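Local atomic coordinates of protease VP4 (Blotched snakehead virus, PDB entry 2GEF), a protein that is a viral serine protease that works through a serine/lysine catalytic dyad, with lysine as general base, and probably cleaves the viral structural polyprotein. Residues A[25-30]-A[53-58]; A[65-68]-A[74-77]; A[141-146]-A[201-206]. All blocks are in the same frame, centred on the assembly; numbering follows the deposited sequence.

Interaction 1 of 3, residues A[25-30]-A[53-58]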
loop_
_atom_site.group_PDB
_atom_site.type_symbol
_atom_site.label_atom_id
_atom_site.label_comp_id
_atom_site.label_asym_id
_atom_site.label_seq_id
_atom_site.Cartn_x
_atom_site.Cartn_y
_atom_site.Cartn_z
ATOM N N VAL A 25 4.979 11.808 11.321
ATOM C CA VAL A 25 5.466 10.834 12.278
ATOM C C VAL A 25 6.647 10.116 11.676
ATOM O O VAL A 25 6.795 9.920 10.427
ATOM C CB VAL A 25 4.370 9.847 12.941
ATOM C CG1 VAL A 25 3.051 9.820 12.264
ATOM C CG2 VAL A 25 4.950 8.378 13.373
ATOM N N HIS A 26 7.489 9.724 12.614
ATOM C CA HIS A 26 8.746 9.153 12.266
ATOM C C HIS A 26 8.536 7.646 12.411
ATOM O O HIS A 26 8.125 7.145 13.490
ATOM C CB HIS A 26 9.855 9.653 13.169
ATOM C CG HIS A 26 11.116 8.951 12.905
ATOM N ND1 HIS A 26 11.713 8.969 11.659
ATOM C CD2 HIS A 26 11.854 8.115 13.677
ATOM C CE1 HIS A 26 12.793 8.207 11.692
ATOM N NE2 HIS A 26 12.902 7.677 12.904
ATOM N N PHE A 27 8.787 6.938 11.297
ATOM C CA PHE A 27 8.686 5.505 11.219
ATOM C C PHE A 27 10.078 5.002 10.847
ATOM O O PHE A 27 10.734 5.447 9.859
ATOM C CB PHE A 27 7.706 5.101 10.085
ATOM C CG PHE A 27 6.271 5.256 10.468
ATOM C CD1 PHE A 27 5.460 6.189 9.823
ATOM C CD2 PHE A 27 5.699 4.507 11.493
ATOM C CE1 PHE A 27 4.098 6.358 10.211
ATOM C CE2 PHE A 27 4.347 4.709 11.861
ATOM C CZ PHE A 27 3.576 5.595 11.179
ATOM N N THR A 28 10.495 4.021 11.613
ATOM C CA THR A 28 11.695 3.315 11.326
ATOM C C THR A 28 11.436 2.117 10.381
ATOM O O THR A 28 12.371 1.461 9.919
ATOM C CB THR A 28 12.321 2.805 12.644
ATOM O OG1 THR A 28 11.355 2.028 13.350
ATOM C CG2 THR A 28 12.819 3.960 13.485
ATOM N N ASP A 29 10.180 1.857 10.048
ATOM C CA ASP A 29 9.761 0.716 9.235
ATOM C C ASP A 29 8.326 0.842 8.758
ATOM O O ASP A 29 7.582 1.482 9.397
ATOM C CB ASP A 29 9.975 -0.675 10.011
ATOM C CG ASP A 29 9.508 -0.658 11.495
ATOM O OD1 ASP A 29 10.329 -0.375 12.364
ATOM O OD2 ASP A 29 8.354 -0.939 11.877
ATOM N N GLY A 30 7.894 0.099 7.715
ATOM C CA GLY A 30 6.600 0.271 7.086
ATOM C C GLY A 30 6.770 0.067 5.588
ATOM O O GLY A 30 7.854 0.081 5.114
ATOM N N GLY A 53 2.475 -3.663 14.027
ATOM C CA GLY A 53 2.008 -3.425 15.441
ATOM C C GLY A 53 0.719 -2.618 15.278
ATOM O O GLY A 53 0.242 -2.390 14.170
ATOM N N ASP A 54 0.184 -2.159 16.396
ATOM C CA ASP A 54 -1.021 -1.398 16.359
ATOM C C ASP A 54 -0.828 0.106 16.578
ATOM O O ASP A 54 -0.339 0.556 17.577
ATOM C CB ASP A 54 -2.180 -2.130 17.122
ATOM C CG ASP A 54 -2.478 -1.568 18.485
ATOM O OD1 ASP A 54 -1.593 -0.866 18.978
ATOM O OD2 ASP A 54 -3.493 -1.920 19.121
ATOM N N HIS A 55 -1.146 0.857 15.529
ATOM C CA HIS A 55 -0.971 2.323 15.444
ATOM C C HIS A 55 -2.278 2.899 15.184
ATOM O O HIS A 55 -2.399 3.913 14.486
ATOM C CB HIS A 55 0.021 2.734 14.343
ATOM C CG HIS A 55 1.346 2.003 14.417
ATOM N ND1 HIS A 55 2.432 2.487 15.127
ATOM C CD2 HIS A 55 1.728 0.805 13.926
ATOM C CE1 HIS A 55 3.446 1.631 15.036
ATOM N NE2 HIS A 55 3.030 0.579 14.350
ATOM N N ARG A 56 -3.271 2.219 15.760
ATOM C CA ARG A 56 -4.675 2.669 15.890
ATOM C C ARG A 56 -4.763 4.165 16.317
ATOM O O ARG A 56 -5.632 4.956 15.818
ATOM C CB ARG A 56 -5.414 1.746 16.840
ATOM C CG ARG A 56 -5.622 0.455 16.149
ATOM C CD ARG A 56 -6.113 -0.745 17.029
ATOM N NE ARG A 56 -7.548 -0.830 16.803
ATOM C CZ ARG A 56 -8.379 -1.435 17.677
ATOM N NH1 ARG A 56 -7.824 -2.067 18.742
ATOM N NH2 ARG A 56 -9.728 -1.382 17.485
ATOM N N ASP A 57 -3.851 4.555 17.208
ATOM C CA ASP A 57 -3.863 5.942 17.722
ATOM C C ASP A 57 -3.665 6.971 16.667
ATOM O O ASP A 57 -3.750 8.137 16.956
ATOM C CB ASP A 57 -2.754 6.218 18.731
ATOM C CG ASP A 57 -1.375 5.805 18.253
ATOM O OD1 ASP A 57 -1.223 4.645 17.910
ATOM O OD2 ASP A 57 -0.454 6.641 18.251
ATOM N N LEU A 58 -3.271 6.506 15.491
ATOM C CA LEU A 58 -2.878 7.336 14.361
ATOM C C LEU A 58 -3.983 7.321 13.265
ATOM O O LEU A 58 -3.978 8.195 12.359
ATOM C CB LEU A 58 -1.574 6.874 13.768
ATOM C CG LEU A 58 -0.238 7.300 14.397
ATOM C CD1 LEU A 58 0.865 6.628 13.611
ATOM C CD2 LEU A 58 0.042 8.797 14.616
#
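Leu58 and Val25 meet tip to tip, Leu58 CD2 lying 4.0 Å from Val25 CG1, and the other leucine methyl, Leu58 CD1, comes within 3.8 Å of Phe27 CZ. These three side chains form the close-packed part of a contact between strand 22-27, an outermost strand of a three-stranded antiparallel sheet, and the loop between strand 43-52 and helix 61-64, which includes a 3-10 segment at 56-58. Leu107 of strand 104-109 touches both Phe27 and Leu58, while Val122 and Val124 of strand 120-126 back the phenylalanine. Val25 lends a second methyl within its own strand: CG2 sits over one face of the Phe27 ring, near the rim.

Toward His55 the packing loosens. Phe27 turns its edge to the face of the imidazole in a T-shaped pair, centroids 6.0 Å apart and planes at 81°, with Phe27 CE2 4.4 Å from His55 ND1. The histidine is partly exposed, and its NE2 is hydrogen-bonded to the carbonyl oxygen of Arg52, which would restrain rotation of the ring. In the loop just after the strand, beside the contact and not part of it, Thr28 OG1 donates to Asp29 OD1 from above the carboxylate plane.

With dispersion and a weakly polar ring pair as its only cross-links, the contact implies that shape, more than directional bonding, joins loop to strand.

Interaction 2 of 3, residues A[65-68]-A[74-77]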
loop_
_atom_site.group_PDB
_atom_site.type_symbol
_atom_site.label_atom_id
_atom_site.label_comp_id
_atom_site.label_asym_id
_atom_site.label_seq_id
_atom_site.Cartn_x
_atom_site.Cartn_y
_atom_site.Cartn_z
ATOM N N ASP A 65 -12.112 0.433 14.065
ATOM C CA ASP A 65 -12.703 -0.887 14.373
ATOM C C ASP A 65 -12.689 -1.908 13.231
ATOM O O ASP A 65 -13.274 -2.977 13.333
ATOM C CB ASP A 65 -14.245 -0.811 14.698
ATOM C CG ASP A 65 -14.652 0.254 15.734
ATOM O OD1 ASP A 65 -14.064 0.320 16.827
ATOM O OD2 ASP A 65 -15.621 0.997 15.441
ATOM N N SER A 66 -12.253 -1.497 12.067
ATOM C CA SER A 66 -12.308 -2.377 10.883
ATOM C C SER A 66 -10.997 -3.202 10.876
ATOM O O SER A 66 -9.978 -2.674 11.250
ATOM C CB SER A 66 -12.507 -1.463 9.615
ATOM O OG SER A 66 -12.980 -2.218 8.509
ATOM N N TYR A 67 -10.991 -4.490 10.558
ATOM C CA TYR A 67 -9.678 -5.199 10.336
ATOM C C TYR A 67 -9.967 -6.413 9.419
ATOM O O TYR A 67 -11.167 -6.925 9.352
ATOM C CB TYR A 67 -8.980 -5.655 11.656
ATOM C CG TYR A 67 -9.751 -6.688 12.419
ATOM C CD1 TYR A 67 -9.800 -8.026 11.978
ATOM C CD2 TYR A 67 -10.515 -6.356 13.443
ATOM C CE1 TYR A 67 -10.558 -8.983 12.613
ATOM C CE2 TYR A 67 -11.281 -7.333 14.148
ATOM C CZ TYR A 67 -11.300 -8.635 13.714
ATOM O OH TYR A 67 -12.023 -9.603 14.374
ATOM N N ALA A 68 -8.934 -6.860 8.697
ATOM C CA ALA A 68 -8.999 -8.129 7.989
ATOM C C ALA A 68 -8.076 -9.085 8.710
ATOM O O ALA A 68 -7.089 -8.630 9.405
ATOM C CB ALA A 68 -8.567 -7.986 6.499
ATOM N N HIS A 74 -3.682 -12.954 12.210
ATOM C CA HIS A 74 -3.347 -11.642 12.726
ATOM C C HIS A 74 -4.301 -10.605 12.220
ATOM O O HIS A 74 -5.038 -10.858 11.274
ATOM C CB HIS A 74 -1.915 -11.333 12.361
ATOM C CG HIS A 74 -0.999 -12.063 13.223
ATOM N ND1 HIS A 74 -0.721 -11.663 14.507
ATOM C CD2 HIS A 74 -0.403 -13.269 13.064
ATOM C CE1 HIS A 74 0.048 -12.570 15.082
ATOM N NE2 HIS A 74 0.253 -13.554 14.229
ATOM N N LYS A 75 -4.259 -9.440 12.837
ATOM C CA LYS A 75 -5.075 -8.290 12.312
ATOM C C LYS A 75 -4.332 -7.232 11.541
ATOM O O LYS A 75 -3.165 -6.841 11.845
ATOM C CB LYS A 75 -5.869 -7.626 13.483
ATOM C CG LYS A 75 -6.530 -8.756 14.268
ATOM C CD LYS A 75 -6.798 -8.388 15.667
ATOM C CE LYS A 75 -7.294 -9.576 16.497
ATOM N NZ LYS A 75 -8.761 -9.623 16.530
ATOM N N VAL A 76 -5.026 -6.784 10.493
ATOM C CA VAL A 76 -4.558 -5.661 9.787
ATOM C C VAL A 76 -5.615 -4.677 10.069
ATOM O O VAL A 76 -6.619 -4.697 9.344
ATOM C CB VAL A 76 -4.489 -5.826 8.237
ATOM C CG1 VAL A 76 -3.775 -4.515 7.571
ATOM C CG2 VAL A 76 -3.820 -7.180 7.826
ATOM N N TRP A 77 -5.410 -3.813 11.071
ATOM C CA TRP A 77 -6.270 -2.647 11.316
ATOM C C TRP A 77 -6.393 -1.636 10.108
ATOM O O TRP A 77 -5.384 -1.141 9.622
ATOM C CB TRP A 77 -5.724 -1.876 12.529
ATOM C CG TRP A 77 -5.459 -2.762 13.668
ATOM C CD1 TRP A 77 -4.219 -3.147 14.215
ATOM C CD2 TRP A 77 -6.444 -3.317 14.479
ATOM N NE1 TRP A 77 -4.421 -3.936 15.356
ATOM C CE2 TRP A 77 -5.779 -4.065 15.530
ATOM C CE3 TRP A 77 -7.834 -3.256 14.456
ATOM C CZ2 TRP A 77 -6.471 -4.781 16.476
ATOM C CZ3 TRP A 77 -8.546 -3.985 15.462
ATOM C CH2 TRP A 77 -7.864 -4.714 16.447
#
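Tyr67 and Trp77 face each other as a non-hydrogen-bonded antiparallel pair, CA atoms 4.4 Å apart, and Ala68 and Val76 form the hydrogen-bonded pair next to them, the segments' end-to-end directions lying 146° apart. This is a beta hairpin of strands 67-69 and 75-77, part of the larger mixed sheet, in which 75-77 pairs in parallel with 104-109. Two backbone hydrogen bonds join the strands, Val76 N to Ala68 O at 3.0 Å and Ala68 N to Val76 O at 3.2 Å. The same Val76 O receives a CA-H...O contact from Tyr67 CA.

On the face bearing Tyr67 and Trp77, the aromatic rings cross at 79° in an offset edge-to-face pair. The tyrosine edge is directed at the indole's six-membered ring, and Tyr67 CD2 lies 3.7 Å from Trp77 CZ3. Lys75 fits alongside both: its CB sits over the rim of one indole face and its CG over the rim of one phenol face. Arg56 makes a cation-pi contact with the same indole. The other face of the hairpin carries Ala68 and Val76, both buried, with Val76 packed on Ile106; the Val76 side chain is about 12 Å from that of the nucleophile Ser136.

A bend at chi4 (-94°) turns the lysine's end back over the phenol, where Lys75 NZ makes an off-centre cation-pi contact, 4.4 Å from the Tyr67 ring centroid.

Interaction 3 of 3, residues A[141-146]-A[201-206]; sequences LALASS and DDAADH
Two helical segments come together at one point, where the CA atoms of Leu143 and Ala204 lie 6.4 Å apart; the first belongs to helix 138-146 and the second to helix 200-209. Leu143 spans the gap. Its CG stands anti to the carbonyl carbon (chi1 -59°), and its two methyls meet neighbouring residues, Ala203 and Ala204. Leu143 CD2 rests against the backbone of Ala204, 3.8 Å from Ala204 CA, and touches Ala204 CB at 4.0 Å. Leu143 CD1 is directed at the preceding residue, Ala203, 3.9 Å from Ala203 O and 4.2 Å from Ala203 CB. Small side chains at 203 and 204 allow the branched leucine to approach the helix backbone itself, so the contact consists of methyl groups against main chain and CB atoms.

Away from the touching point, the serines Ser145 and Ser146 fold back onto the helix backbone. Ala142 O accepts from both Ser146 OG at 2.8 Å and Ser145 OG at 3.0 Å, the hydroxyls arriving from opposite faces of the carbonyl plane. Two side-chain donors thus grip one main-chain oxygen. On the second helix His206 ND1 is hydrogen-bonded to Tyr155 OH, linking it to strand 154-160, while Leu141 and Ala144 on the first helix pack against Ala50 of strand 43-52.

A leucine packed against small alanines of another helix is ordinary helix-helix packing; in this S50 peptidase it joins helix 200-209 to helix 138-146, which follows the nucleophile Ser136 closely in sequence.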
loop_
_atom_site.group_PDB
_atom_site.type_symbol
_atom_site.label_atom_id
_atom_site.label_comp_id
_atom_site.label_asym_id
_atom_site.label_seq_id
_atom_site.Cartn_x
_atom_site.Cartn_y
_atom_site.Cartn_z
ATOM N N LEU A 141 2.150 -5.429 3.112
ATOM C CA LEU A 141 2.075 -6.261 4.375
ATOM C C LEU A 141 3.227 -7.068 4.758
ATOM O O LEU A 141 3.704 -7.031 5.879
ATOM C CB LEU A 141 0.859 -7.220 4.305
ATOM C CG LEU A 141 -0.431 -6.392 4.212
ATOM C CD1 LEU A 141 -1.808 -7.173 4.257
ATOM C CD2 LEU A 141 -0.429 -5.134 5.019
ATOM N N ALA A 142 3.561 -7.947 3.863
ATOM C CA ALA A 142 4.800 -8.768 3.889
ATOM C C ALA A 142 6.091 -8.033 4.166
ATOM O O ALA A 142 6.866 -8.404 5.017
ATOM C CB ALA A 142 5.006 -9.499 2.575
ATOM N N LEU A 143 6.426 -7.125 3.285
ATOM C CA LEU A 143 7.687 -6.363 3.506
ATOM C C LEU A 143 7.574 -5.654 4.900
ATOM O O LEU A 143 8.573 -5.599 5.652
ATOM C CB LEU A 143 7.854 -5.363 2.348
ATOM C CG LEU A 143 7.885 -6.213 1.071
ATOM C CD1 LEU A 143 8.222 -5.289 -0.066
ATOM C CD2 LEU A 143 9.085 -6.984 1.150
ATOM N N ALA A 144 6.380 -5.130 5.263
ATOM C CA ALA A 144 6.287 -4.272 6.464
ATOM C C ALA A 144 6.385 -5.147 7.669
ATOM O O ALA A 144 6.850 -4.730 8.673
ATOM C CB ALA A 144 5.031 -3.405 6.515
ATOM N N SER A 145 5.941 -6.368 7.561
ATOM C CA SER A 145 6.042 -7.278 8.661
ATOM C C SER A 145 7.516 -7.822 8.801
ATOM O O SER A 145 7.842 -8.417 9.808
ATOM C CB SER A 145 5.084 -8.499 8.453
ATOM O OG SER A 145 5.882 -9.427 7.676
ATOM N N SER A 146 8.362 -7.654 7.799
ATOM C CA SER A 146 9.688 -8.175 7.923
ATOM C C SER A 146 10.850 -7.199 7.871
ATOM O O SER A 146 11.828 -7.415 8.573
ATOM C CB SER A 146 9.919 -9.453 7.063
ATOM O OG SER A 146 9.377 -9.462 5.748
ATOM N N ASP A 201 10.369 -12.638 -2.535
ATOM C CA ASP A 201 11.850 -12.551 -2.492
ATOM C C ASP A 201 12.438 -11.434 -3.357
ATOM O O ASP A 201 13.275 -10.661 -2.877
ATOM C CB ASP A 201 12.451 -13.918 -2.803
ATOM C CG ASP A 201 12.374 -14.835 -1.551
ATOM O OD1 ASP A 201 12.817 -14.445 -0.409
ATOM O OD2 ASP A 201 11.786 -15.954 -1.677
ATOM N N ASP A 202 11.916 -11.295 -4.575
ATOM C CA ASP A 202 12.345 -10.231 -5.467
ATOM C C ASP A 202 11.870 -8.895 -5.012
ATOM O O ASP A 202 12.572 -7.942 -5.103
ATOM C CB ASP A 202 11.848 -10.436 -6.908
ATOM C CG ASP A 202 12.503 -11.615 -7.561
ATOM O OD1 ASP A 202 11.935 -12.229 -8.513
ATOM O OD2 ASP A 202 13.535 -11.997 -6.968
ATOM N N ALA A 203 10.669 -8.824 -4.532
ATOM C CA ALA A 203 10.210 -7.567 -3.854
ATOM C C ALA A 203 11.012 -7.172 -2.634
ATOM O O ALA A 203 11.257 -6.034 -2.475
ATOM C CB ALA A 203 8.758 -7.762 -3.478
ATOM N N ALA A 204 11.401 -8.100 -1.722
ATOM C CA ALA A 204 12.329 -7.736 -0.672
ATOM C C ALA A 204 13.687 -7.394 -1.183
ATOM O O ALA A 204 14.271 -6.449 -0.648
ATOM C CB ALA A 204 12.447 -8.954 0.404
ATOM N N ASP A 205 14.220 -8.129 -2.210
ATOM C CA ASP A 205 15.421 -7.674 -2.916
ATOM C C ASP A 205 15.315 -6.238 -3.455
ATOM O O ASP A 205 16.183 -5.446 -3.213
ATOM C CB ASP A 205 15.842 -8.608 -3.999
ATOM C CG ASP A 205 16.481 -9.906 -3.454
ATOM O OD1 ASP A 205 16.574 -10.102 -2.196
ATOM O OD2 ASP A 205 16.912 -10.717 -4.290
ATOM N N HIS A 206 14.221 -5.901 -4.107
ATOM C CA HIS A 206 14.032 -4.632 -4.677
ATOM C C HIS A 206 13.991 -3.556 -3.549
ATOM O O HIS A 206 14.520 -2.482 -3.670
ATOM C CB HIS A 206 12.729 -4.595 -5.470
ATOM C CG HIS A 206 12.393 -3.196 -5.964
ATOM N ND1 HIS A 206 11.942 -2.216 -5.135
ATOM C CD2 HIS A 206 12.574 -2.602 -7.174
ATOM C CE1 HIS A 206 11.765 -1.087 -5.804
ATOM N NE2 HIS A 206 12.204 -1.278 -7.031
#

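In the fold
Interaction 3 is the buried contact of the three; interactions 1 and 2 mix buried and partly exposed residues, Phe27 and Leu58 beside His55 in the first, Ala68 and Val76 opposite Tyr67 and Trp77 in the second. Strand 104-109 serves both: Leu107 packs on interaction 1, and Ile106 on interaction 2. Interactions 1 and 2 also touch, Arg56 and Asp54 lying against Trp77. Interaction 3 meets each neighbour by packing, Ala144 against the Gly30 backbone and Leu141 against Val76. Backbone hydrogen bonds hold the hairpin of interaction 2, with cation-pi and ring contacts added; the others join separate elements by packing, aliphatic and aromatic in interaction 1, leucine methyls against alanine and main chain in interaction 3.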